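Local coordinates for protein branched-chain amino acid aminotransferase (Thermoproteus uzoniensis, PDB 5CE8) that probably transfers amino groups from leucine, isoleucine and valine to 2-oxoglutarate, using pyridoxal 5'-phosphate as cofactor, at residues Glu44-Tyr49 against Leu102-Val107; His63-Leu68 against Tyr80-Leu85; Ile202-Arg207 against Tyr250-Ala255. One frame throughout, in Å; residues are numbered along the deposited sequence.

All three contacts fall within the class-IV aminotransferase region. Contact 1 pairs strands 41-50 and 102-109 of the seven-stranded antiparallel sheet, and contact 2, formed by helices 60-74 and 82-95, lies between those strands in sequence. Their centres are about 13 Å apart and they touch: Glu-44 forms a salt bridge to Arg-66 and a probable hydrogen bond to His-63, tying the sheet to the helix that contributes Arg-66 to the phosphate site. Contact 3 comes later, where strands 201-206 and 254-259 pair in the mixed sheet. Its centre is about 29 Å from contact 1 and about 34 Å from contact 2, so two sheets are involved, with pyridoxal phosphate bound between them.

Contact 1: residues Glu44-Tyr49 against Leu102-Val107; sequences EGIRAY and LYIRPV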
loop_
_atom_site.group_PDB
_atom_site.type_symbol
_atom_site.label_atom_id
_atom_site.label_comp_id
_atom_site.label_asym_id
_atom_site.label_seq_id
_atom_site.Cartn_x
_atom_site.Cartn_y
_atom_site.Cartn_z
ATOM N N GLU A 44 -19.388 23.583 -7.490
ATOM C CA GLU A 44 -18.433 24.669 -7.241
ATOM C C GLU A 44 -18.803 25.502 -6.029
ATOM O O GLU A 44 -19.908 25.413 -5.465
ATOM C CB GLU A 44 -18.352 25.611 -8.429
ATOM C CG GLU A 44 -17.347 25.200 -9.490
ATOM C CD GLU A 44 -15.922 25.115 -8.965
ATOM O OE1 GLU A 44 -15.182 24.253 -9.458
ATOM O OE2 GLU A 44 -15.626 25.879 -8.037
ATOM N N GLY A 45 -17.887 26.378 -5.644
ATOM C CA GLY A 45 -18.124 27.290 -4.524
ATOM C C GLY A 45 -17.505 28.581 -4.985
ATOM O O GLY A 45 -16.378 28.560 -5.487
ATOM N N ILE A 46 -18.304 29.640 -4.990
ATOM C CA ILE A 46 -17.820 30.926 -5.477
ATOM C C ILE A 46 -18.294 31.965 -4.521
ATOM O O ILE A 46 -19.460 31.938 -4.134
ATOM C CB ILE A 46 -18.323 31.284 -6.849
ATOM C CG1 ILE A 46 -18.054 30.126 -7.838
ATOM C CG2 ILE A 46 -17.701 32.621 -7.295
ATOM C CD1 ILE A 46 -18.720 30.258 -9.248
ATOM N N ARG A 47 -17.409 32.889 -4.164
ATOM C CA ARG A 47 -17.851 34.031 -3.357
ATOM C C ARG A 47 -17.987 35.333 -4.102
ATOM O O ARG A 47 -17.311 35.580 -5.086
ATOM C CB ARG A 47 -16.926 34.236 -2.154
ATOM C CG ARG A 47 -17.238 33.310 -1.006
ATOM C CD ARG A 47 -16.192 33.385 0.079
ATOM N NE ARG A 47 -16.710 34.317 0.995
ATOM C CZ ARG A 47 -16.890 34.151 2.284
ATOM N NH1 ARG A 47 -16.429 33.096 2.964
ATOM N NH2 ARG A 47 -17.498 35.166 2.897
ATOM N N ALA A 48 -18.862 36.190 -3.562
ATOM C CA ALA A 48 -18.986 37.537 -4.025
ATOM C C ALA A 48 -18.840 38.327 -2.825
ATOM O O ALA A 48 -19.392 37.982 -1.794
ATOM C CB ALA A 48 -20.347 37.779 -4.623
ATOM N N TYR A 49 -18.123 39.430 -2.960
ATOM C CA TYR A 49 -17.909 40.313 -1.852
ATOM C C TYR A 49 -18.349 41.799 -2.152
ATOM O O TYR A 49 -18.045 42.377 -3.190
ATOM C CB TYR A 49 -16.449 40.361 -1.553
ATOM C CG TYR A 49 -15.797 39.107 -1.037
ATOM C CD1 TYR A 49 -15.653 38.911 0.332
ATOM C CD2 TYR A 49 -15.203 38.204 -1.890
ATOM C CE1 TYR A 49 -14.983 37.820 0.854
ATOM C CE2 TYR A 49 -14.495 37.100 -1.367
ATOM C CZ TYR A 49 -14.400 36.920 -0.013
ATOM O OH TYR A 49 -13.698 35.866 0.515
ATOM N N LEU A 102 -21.793 36.895 -0.370
ATOM C CA LEU A 102 -22.495 35.686 -0.781
ATOM C C LEU A 102 -21.526 34.532 -0.999
ATOM O O LEU A 102 -20.373 34.783 -1.307
ATOM C CB LEU A 102 -23.154 35.901 -2.122
ATOM C CG LEU A 102 -24.149 37.042 -2.336
ATOM C CD1 LEU A 102 -24.605 37.042 -3.825
ATOM C CD2 LEU A 102 -25.286 36.951 -1.313
ATOM N N TYR A 103 -22.039 33.327 -0.795
ATOM C CA TYR A 103 -21.514 32.092 -1.337
ATOM C C TYR A 103 -22.491 31.636 -2.408
ATOM O O TYR A 103 -23.691 31.532 -2.199
ATOM C CB TYR A 103 -21.429 31.084 -0.226
ATOM C CG TYR A 103 -20.773 29.798 -0.614
ATOM C CD1 TYR A 103 -21.528 28.747 -1.125
ATOM C CD2 TYR A 103 -19.406 29.613 -0.451
ATOM C CE1 TYR A 103 -20.943 27.559 -1.474
ATOM C CE2 TYR A 103 -18.799 28.407 -0.810
ATOM C CZ TYR A 103 -19.584 27.375 -1.261
ATOM O OH TYR A 103 -19.007 26.199 -1.697
ATOM N N ILE A 104 -21.967 31.413 -3.578
ATOM C CA ILE A 104 -22.694 30.941 -4.735
ATOM C C ILE A 104 -22.362 29.413 -5.021
ATOM O O ILE A 104 -21.182 29.004 -5.135
ATOM C CB ILE A 104 -22.272 31.807 -5.926
ATOM C CG1 ILE A 104 -22.660 33.322 -5.700
ATOM C CG2 ILE A 104 -22.919 31.326 -7.211
ATOM C CD1 ILE A 104 -21.654 34.250 -6.368
ATOM N N ARG A 105 -23.392 28.598 -5.073
ATOM C CA ARG A 105 -23.240 27.177 -5.363
ATOM C C ARG A 105 -23.805 26.704 -6.728
ATOM O O ARG A 105 -25.077 26.556 -6.868
ATOM C CB ARG A 105 -24.017 26.435 -4.334
ATOM C CG ARG A 105 -24.047 24.918 -4.566
ATOM C CD ARG A 105 -22.708 24.177 -4.686
ATOM N NE ARG A 105 -21.725 24.336 -3.621
ATOM C CZ ARG A 105 -21.664 23.643 -2.493
ATOM N NH1 ARG A 105 -22.560 22.717 -2.123
ATOM N NH2 ARG A 105 -20.679 23.908 -1.672
ATOM N N PRO A 106 -22.921 26.517 -7.721
ATOM C CA PRO A 106 -23.314 25.851 -8.966
ATOM C C PRO A 106 -23.265 24.371 -8.718
ATOM O O PRO A 106 -22.243 23.873 -8.182
ATOM C CB PRO A 106 -22.256 26.257 -9.983
ATOM C CG PRO A 106 -21.535 27.302 -9.404
ATOM C CD PRO A 106 -21.726 27.311 -7.904
ATOM N N VAL A 107 -24.340 23.664 -9.068
ATOM C CA VAL A 107 -24.410 22.284 -8.960
ATOM C C VAL A 107 -24.909 21.691 -10.267
ATOM O O VAL A 107 -25.923 22.105 -10.785
ATOM C CB VAL A 107 -25.194 21.779 -7.761
ATOM C CG1 VAL A 107 -26.575 22.315 -7.679
ATOM C CG2 VAL A 107 -25.172 20.268 -7.713
#
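Ile-46 O receives the shortest bond of the contact, from Ile-104 N at 2.6 Å, nearly straight at 170°. Tyr-103 CA adds a C-H...O contact to the same oxygen at 3.5 Å. This is antiparallel pairing of two central strands in the seven-stranded sheet, their axes at 150°: Ile-46/Ile-104 and Ala-48/Leu-102 are hydrogen-bonded pairs, and Arg-47/Tyr-103 between them is a non-hydrogen-bonded pair. Beyond the last bridge, Glu-44 N donates to Pro-106 O at 3.0 Å. Glu-44 CB packs on Pro-106 CG at 3.7 Å, while the carboxylate turns away to His-63 and Arg-66 of the cofactor pocket.

The face bearing Ile-46, Ala-48, Leu-102 and Ile-104 is apolar. There Ile-104 reaches diagonally across to Ala-48 of the other strand, CD1 to CB 4.1 Å, while Ile-46 runs at about a right angle to the Pro-106 ring, CD1 meeting CG. Helix 60-74 packs on this face, and side chains of the neighbouring strand 55-58 touch Ile-46 and Ala-48.

The other face carries Arg-47 and Tyr-103. With CG set anti to the backbone nitrogen (chi1 -174°), Tyr-103 brings its ring close to Gly-45, whose lack of a side chain lets OH approach CA to 3.2 Å; Ile-46 N lies over one ring face. Arg-105 bends twice so that NH2 donates to Tyr-103 OH at 2.8 Å, in the guanidinium plane. Its NH1 bonds to Asn-37 and Tyr-38 of the second subunit. At the guanidinium edge, Arg-105 NE makes a weak, bent bond of 2.8 Å to Glu-44 O.

Contact 2: residues His63-Leu68 against Tyr80-Leu85; sequences HMERLL and YTAEEL. With PLP (pyridoxal-5'-phosphate), chain D.
The phosphate pocket of pyridoxal phosphate is built partly on helix 60-74, and this contact packs the back of that helix against the start of helix 82-95. On the pocket side Arg-66 extends straight, then turns at chi3 (66°), so that both terminal nitrogens meet PLP O3P at the guanidinium edge: Arg-66 NH2 to O3P is 2.8 Å, Arg-66 NH1 to O3P a weak 3.1 Å. Arg-66 NE is salt-bridged to Glu-44 and NH1 also bonds Glu-221 O, together limiting the group's rotation. His-63 CE1 is the ring atom nearest O3P, while its ND1 is hydrogen-bonded to Glu-44; Tyr-167, Thr-260, Thr-224 and Ile-223 also bond the cofactor.

On the opposite side of the helix no hydrogen bond crosses; the join is apolar. Met-64 folds at chi2 (-52°), laying its sulfur against Leu-85, SD to CB 3.7 Å. CD1 of Leu-85 touches two leucines: it is 3.9 Å from CD2 of Leu-67, which approaches at about a right angle, and 4.0 Å from CD1 of Leu-68. The other branch of Leu-68, CD2, presses on the helix start, 3.4 Å from Ala-82 N. Ala-82 CB in turn meets the aliphatic part of Glu-65, CG to CB 3.8 Å.

That helix start is secured by a capping box: Thr-81 OG1 accepts from Glu-84 N at 3.1 Å, and Glu-84 OE2 accepts from Thr-81 N. Helix 60-74 lies between helix 82-95 and the cofactor, with strand 41-50 touching Met-64 and Leu-67 and helix 223-235 meeting His-63 and Arg-66.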
loop_
_atom_site.group_PDB
_atom_site.type_symbol
_atom_site.label_atom_id
_atom_site.label_comp_id
_atom_site.label_asym_id
_atom_site.label_seq_id
_atom_site.Cartn_x
_atom_site.Cartn_y
_atom_site.Cartn_z
ATOM N N HIS A 63 -13.790 29.486 -11.818
ATOM C CA HIS A 63 -14.645 28.517 -11.164
ATOM C C HIS A 63 -15.514 27.780 -12.136
ATOM O O HIS A 63 -15.711 26.580 -11.994
ATOM C CB HIS A 63 -15.471 29.155 -10.044
ATOM C CG HIS A 63 -14.686 29.328 -8.781
ATOM N ND1 HIS A 63 -14.557 28.304 -7.862
ATOM C CD2 HIS A 63 -13.951 30.371 -8.299
ATOM C CE1 HIS A 63 -13.830 28.728 -6.834
ATOM N NE2 HIS A 63 -13.420 29.958 -7.088
ATOM N N MET A 64 -16.122 28.523 -13.055
ATOM C CA MET A 64 -16.861 27.870 -14.080
ATOM C C MET A 64 -16.019 27.027 -15.027
ATOM O O MET A 64 -16.471 25.947 -15.434
ATOM C CB MET A 64 -17.730 28.829 -14.828
ATOM C CG MET A 64 -18.833 29.492 -13.887
ATOM S SD MET A 64 -19.752 28.235 -12.984
ATOM C CE MET A 64 -20.984 29.290 -12.232
ATOM N N GLU A 65 -14.827 27.458 -15.395
ATOM C CA GLU A 65 -13.951 26.575 -16.187
ATOM C C GLU A 65 -13.687 25.268 -15.442
ATOM O O GLU A 65 -13.679 24.207 -16.017
ATOM C CB GLU A 65 -12.700 27.345 -16.593
ATOM C CG GLU A 65 -13.079 28.394 -17.668
ATOM C CD GLU A 65 -11.911 29.098 -18.348
ATOM O OE1 GLU A 65 -10.740 28.852 -17.938
ATOM O OE2 GLU A 65 -12.163 29.893 -19.337
ATOM N N ARG A 66 -13.473 25.361 -14.124
ATOM C CA ARG A 66 -13.156 24.194 -13.326
ATOM C C ARG A 66 -14.390 23.263 -13.174
ATOM O O ARG A 66 -14.201 22.044 -13.199
ATOM C CB ARG A 66 -12.573 24.543 -11.910
ATOM C CG ARG A 66 -12.185 23.336 -11.174
ATOM C CD ARG A 66 -11.576 23.611 -9.811
ATOM N NE ARG A 66 -12.522 24.192 -8.874
ATOM C CZ ARG A 66 -12.185 24.691 -7.666
ATOM N NH1 ARG A 66 -10.934 24.659 -7.256
ATOM N NH2 ARG A 66 -13.115 25.189 -6.845
ATOM N N LEU A 67 -15.607 23.821 -13.051
ATOM C CA LEU A 67 -16.846 22.971 -13.090
ATOM C C LEU A 67 -16.860 22.015 -14.297
ATOM O O LEU A 67 -17.231 20.809 -14.187
ATOM C CB LEU A 67 -18.132 23.846 -13.159
ATOM C CG LEU A 67 -19.494 23.201 -12.797
ATOM C CD1 LEU A 67 -19.692 23.010 -11.264
ATOM C CD2 LEU A 67 -20.672 23.910 -13.365
ATOM N N LEU A 68 -16.684 22.631 -15.452
ATOM C CA LEU A 68 -16.575 21.959 -16.734
ATOM C C LEU A 68 -15.427 20.894 -16.782
ATOM O O LEU A 68 -15.633 19.819 -17.367
ATOM C CB LEU A 68 -16.351 22.998 -17.830
ATOM C CG LEU A 68 -17.584 23.485 -18.596
ATOM C CD1 LEU A 68 -18.779 23.517 -17.697
ATOM C CD2 LEU A 68 -17.328 24.812 -19.260
ATOM N N TYR A 80 -23.474 23.646 -21.179
ATOM C CA TYR A 80 -23.284 25.084 -21.083
ATOM C C TYR A 80 -21.831 25.417 -21.099
ATOM O O TYR A 80 -21.007 24.685 -20.546
ATOM C CB TYR A 80 -23.826 25.582 -19.773
ATOM C CG TYR A 80 -25.314 25.491 -19.647
ATOM C CD1 TYR A 80 -26.144 26.410 -20.317
ATOM C CD2 TYR A 80 -25.917 24.470 -18.892
ATOM C CE1 TYR A 80 -27.529 26.331 -20.176
ATOM C CE2 TYR A 80 -27.280 24.385 -18.770
ATOM C CZ TYR A 80 -28.091 25.313 -19.400
ATOM O OH TYR A 80 -29.477 25.212 -19.296
ATOM N N THR A 81 -21.494 26.583 -21.617
ATOM C CA THR A 81 -20.076 26.982 -21.554
ATOM C C THR A 81 -19.820 27.723 -20.237
ATOM O O THR A 81 -20.726 28.118 -19.468
ATOM C CB THR A 81 -19.752 27.879 -22.721
ATOM O OG1 THR A 81 -20.594 29.031 -22.573
ATOM C CG2 THR A 81 -20.044 27.176 -24.007
ATOM N N ALA A 82 -18.555 27.933 -20.001
ATOM C CA ALA A 82 -18.083 28.696 -18.855
ATOM C C ALA A 82 -18.709 30.065 -18.845
ATOM O O ALA A 82 -19.100 30.594 -17.808
ATOM C CB ALA A 82 -16.585 28.841 -18.964
ATOM N N GLU A 83 -18.780 30.630 -20.043
ATOM C CA GLU A 83 -19.205 31.987 -20.268
ATOM C C GLU A 83 -20.674 32.097 -19.954
ATOM O O GLU A 83 -21.053 32.930 -19.154
ATOM C CB GLU A 83 -18.843 32.386 -21.730
ATOM C CG GLU A 83 -19.756 33.407 -22.418
ATOM C CD GLU A 83 -18.991 34.614 -22.878
ATOM O OE1 GLU A 83 -18.813 34.778 -24.105
ATOM O OE2 GLU A 83 -18.561 35.344 -21.964
ATOM N N GLU A 84 -21.489 31.187 -20.505
ATOM C CA GLU A 84 -22.873 31.069 -20.142
ATOM C C GLU A 84 -23.134 30.972 -18.619
ATOM O O GLU A 84 -24.078 31.624 -18.010
ATOM C CB GLU A 84 -23.449 29.851 -20.858
ATOM C CG GLU A 84 -23.765 30.180 -22.328
ATOM C CD GLU A 84 -24.204 28.980 -23.171
ATOM O OE1 GLU A 84 -24.918 29.191 -24.160
ATOM O OE2 GLU A 84 -23.846 27.839 -22.874
ATOM N N LEU A 85 -22.378 30.079 -17.994
ATOM C CA LEU A 85 -22.594 29.886 -16.561
ATOM C C LEU A 85 -22.196 31.098 -15.818
ATOM O O LEU A 85 -22.882 31.498 -14.844
ATOM C CB LEU A 85 -21.832 28.635 -16.068
ATOM C CG LEU A 85 -22.359 27.366 -16.718
ATOM C CD1 LEU A 85 -21.359 26.249 -16.454
ATOM C CD2 LEU A 85 -23.772 27.024 -16.274
HETATM N N1 PLP D . -10.255 21.060 -1.005
HETATM C C2 PLP D . -11.290 20.326 -1.401
HETATM C C2A PLP D . -11.370 18.866 -1.070
HETATM C C3 PLP D . -12.424 20.938 -2.080
HETATM O O3 PLP D . -13.541 20.171 -2.401
HETATM C C4 PLP D . -12.362 22.397 -2.371
HETATM C C4A PLP D . -13.469 23.141 -3.090
HETATM C C5 PLP D . -11.130 23.094 -1.905
HETATM C C6 PLP D . -10.135 22.335 -1.227
HETATM C C5A PLP D . -10.883 24.571 -2.027
HETATM O O4P PLP D . -10.984 25.013 -3.333
HETATM P P PLP D . -11.292 26.536 -3.598
HETATM O O1P PLP D . -12.641 26.935 -2.908
HETATM O O2P PLP D . -10.083 27.281 -3.224
HETATM O O3P PLP D . -11.580 26.706 -5.064
#

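Contact 3: residues Ile202-Arg207 against Tyr250-Ala255; sequences IFIVRR and YAADEA
Val-205, Glu-254 and Asp-253 form a classic beta bulge, two residues of one strand facing a single residue of its antiparallel partner, within the mixed sheet where strand 201-206 lies between 209-212 and 254-259. Val-205 N donates to Glu-254 O at 2.8 Å, nearly straight at the hydrogen (169°), although it stands well above the carbonyl plane. Val-205 O is shared by two weak donors, Asp-253 N at 3.1 Å and Glu-254 N at 3.5 Å. One step on, Ile-204 and Ala-255 make a non-hydrogen-bonded pair.

The side chains of Val-205 and Glu-254 lie alongside each other and point the same way, the valine's CG2 resting 3.9 Å from Glu-254 CD. On the reverse side of the sheet Ile-204 spans two alanines: its CB is 4.1 Å from Ala-252 CB, and its CG2 is equally far from Ala-255 CB.

Asp-253, displaced by the bulge, reaches past the strand end. Its OD2 accepts from Arg-207 N at 2.7 Å, nearly in line with the carboxylate C-O bond, just where the backbone of Arg-207 turns left-handed (phi 54°, psi 48°) between strands 201-206 and 209-212. The guanidinium groups of Arg-206 and Arg-207 lie face over face, offset toward their rims, and both form salt bridges with Glu-221 of the third subunit, which would offset their mutual charge.

Buried Glu-254 has its own partners: OE1 meets Thr-281 OG1 and OE2 meets Ile-280 N, at the start of helix 279-292. Those donors and the helix end would favour an ionised carboxylate despite the apolar flank of Val-205.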
loop_
_atom_site.group_PDB
_atom_site.type_symbol
_atom_site.label_atom_id
_atom_site.label_comp_id
_atom_site.label_asym_id
_atom_site.label_seq_id
_atom_site.Cartn_x
_atom_site.Cartn_y
_atom_site.Cartn_z
ATOM N N ILE A 202 -4.283 23.128 2.394
ATOM C CA ILE A 202 -3.442 23.354 3.605
ATOM C C ILE A 202 -2.081 23.901 3.175
ATOM O O ILE A 202 -1.503 23.460 2.155
ATOM C CB ILE A 202 -3.115 22.041 4.353
ATOM C CG1 ILE A 202 -4.381 21.278 4.616
ATOM C CG2 ILE A 202 -2.422 22.278 5.716
ATOM C CD1 ILE A 202 -4.186 19.958 5.357
ATOM N N PHE A 203 -1.563 24.862 3.972
ATOM C CA PHE A 203 -0.234 25.425 3.813
ATOM C C PHE A 203 0.528 25.393 5.147
ATOM O O PHE A 203 -0.015 25.708 6.212
ATOM C CB PHE A 203 -0.319 26.907 3.325
ATOM C CG PHE A 203 -0.584 27.078 1.878
ATOM C CD1 PHE A 203 -1.882 27.082 1.410
ATOM C CD2 PHE A 203 0.421 27.467 1.009
ATOM C CE1 PHE A 203 -2.189 27.278 0.092
ATOM C CE2 PHE A 203 0.095 27.687 -0.351
ATOM C CZ PHE A 203 -1.197 27.578 -0.804
ATOM N N ILE A 204 1.818 25.068 5.129
ATOM C CA ILE A 204 2.571 25.346 6.337
ATOM C C ILE A 204 3.654 26.386 6.065
ATOM O O ILE A 204 4.030 26.547 4.978
ATOM C CB ILE A 204 3.151 24.050 6.947
ATOM C CG1 ILE A 204 4.178 23.430 6.004
ATOM C CG2 ILE A 204 1.983 23.113 7.329
ATOM C CD1 ILE A 204 4.931 22.283 6.653
ATOM N N VAL A 205 4.235 26.961 7.117
ATOM C CA VAL A 205 5.479 27.705 6.974
ATOM C C VAL A 205 6.533 26.990 7.792
ATOM O O VAL A 205 6.361 26.651 8.887
ATOM C CB VAL A 205 5.420 29.158 7.306
ATOM C CG1 VAL A 205 6.677 29.872 6.940
ATOM C CG2 VAL A 205 4.322 29.866 6.553
ATOM N N ARG A 206 7.655 26.741 7.183
ATOM C CA ARG A 206 8.661 25.943 7.847
ATOM C C ARG A 206 9.913 26.645 7.458
ATOM O O ARG A 206 10.340 26.571 6.304
ATOM C CB ARG A 206 8.620 24.534 7.343
ATOM C CG ARG A 206 9.723 23.627 7.839
ATOM C CD ARG A 206 9.498 22.218 7.319
ATOM N NE ARG A 206 10.510 21.342 7.907
ATOM C CZ ARG A 206 11.769 21.324 7.507
ATOM N NH1 ARG A 206 12.159 22.099 6.503
ATOM N NH2 ARG A 206 12.643 20.515 8.094
ATOM N N ARG A 207 10.513 27.322 8.455
ATOM C CA ARG A 207 11.841 27.968 8.253
ATOM C C ARG A 207 11.835 28.914 7.037
ATOM O O ARG A 207 12.716 28.874 6.141
ATOM C CB ARG A 207 12.919 26.907 8.013
ATOM C CG ARG A 207 12.916 25.810 9.006
ATOM C CD ARG A 207 14.193 24.966 9.024
ATOM N NE ARG A 207 13.823 23.890 9.964
ATOM C CZ ARG A 207 14.392 22.700 10.092
ATOM N NH1 ARG A 207 15.442 22.394 9.361
ATOM N NH2 ARG A 207 13.889 21.808 10.963
ATOM N N TYR A 250 3.245 19.294 12.902
ATOM C CA TYR A 250 3.459 19.374 14.357
ATOM C C TYR A 250 4.536 20.400 14.699
ATOM O O TYR A 250 4.434 21.043 15.746
ATOM C CB TYR A 250 3.838 18.000 14.882
ATOM C CG TYR A 250 2.715 16.975 15.121
ATOM C CD1 TYR A 250 1.391 17.168 14.654
ATOM C CD2 TYR A 250 2.992 15.832 15.767
ATOM C CE1 TYR A 250 0.399 16.208 14.880
ATOM C CE2 TYR A 250 2.077 14.855 15.975
ATOM C CZ TYR A 250 0.738 15.082 15.575
ATOM O OH TYR A 250 -0.148 14.090 15.817
ATOM N N ALA A 251 5.613 20.411 13.915
ATOM C CA ALA A 251 6.805 21.259 14.015
ATOM C C ALA A 251 6.773 22.537 13.225
ATOM O O ALA A 251 7.727 23.290 13.215
ATOM C CB ALA A 251 8.022 20.443 13.565
ATOM N N ALA A 252 5.726 22.802 12.457
ATOM C CA ALA A 252 5.706 24.009 11.668
ATOM C C ALA A 252 5.786 25.276 12.507
ATOM O O ALA A 252 5.250 25.318 13.598
ATOM C CB ALA A 252 4.379 24.113 10.829
ATOM N N ASP A 253 6.391 26.309 11.935
ATOM C CA ASP A 253 6.317 27.678 12.450
ATOM C C ASP A 253 4.940 28.281 12.361
ATOM O O ASP A 253 4.529 29.026 13.248
ATOM C CB ASP A 253 7.332 28.573 11.713
ATOM C CG ASP A 253 8.783 28.044 11.861
ATOM O OD1 ASP A 253 9.084 27.511 12.938
ATOM O OD2 ASP A 253 9.576 28.115 10.901
ATOM N N GLU A 254 4.201 27.867 11.347
ATOM C CA GLU A 254 2.819 28.342 11.077
ATOM C C GLU A 254 2.140 27.386 10.163
ATOM O O GLU A 254 2.790 26.579 9.458
ATOM C CB GLU A 254 2.687 29.728 10.336
ATOM C CG GLU A 254 3.686 30.798 10.565
ATOM C CD GLU A 254 3.423 32.037 9.728
ATOM O OE1 GLU A 254 2.213 32.414 9.499
ATOM O OE2 GLU A 254 4.450 32.667 9.378
ATOM N N ALA A 255 0.816 27.501 10.162
ATOM C CA ALA A 255 -0.093 26.674 9.337
ATOM C C ALA A 255 -1.410 27.372 9.135
ATOM O O ALA A 255 -1.865 28.167 9.973
ATOM C CB ALA A 255 -0.347 25.292 9.943
#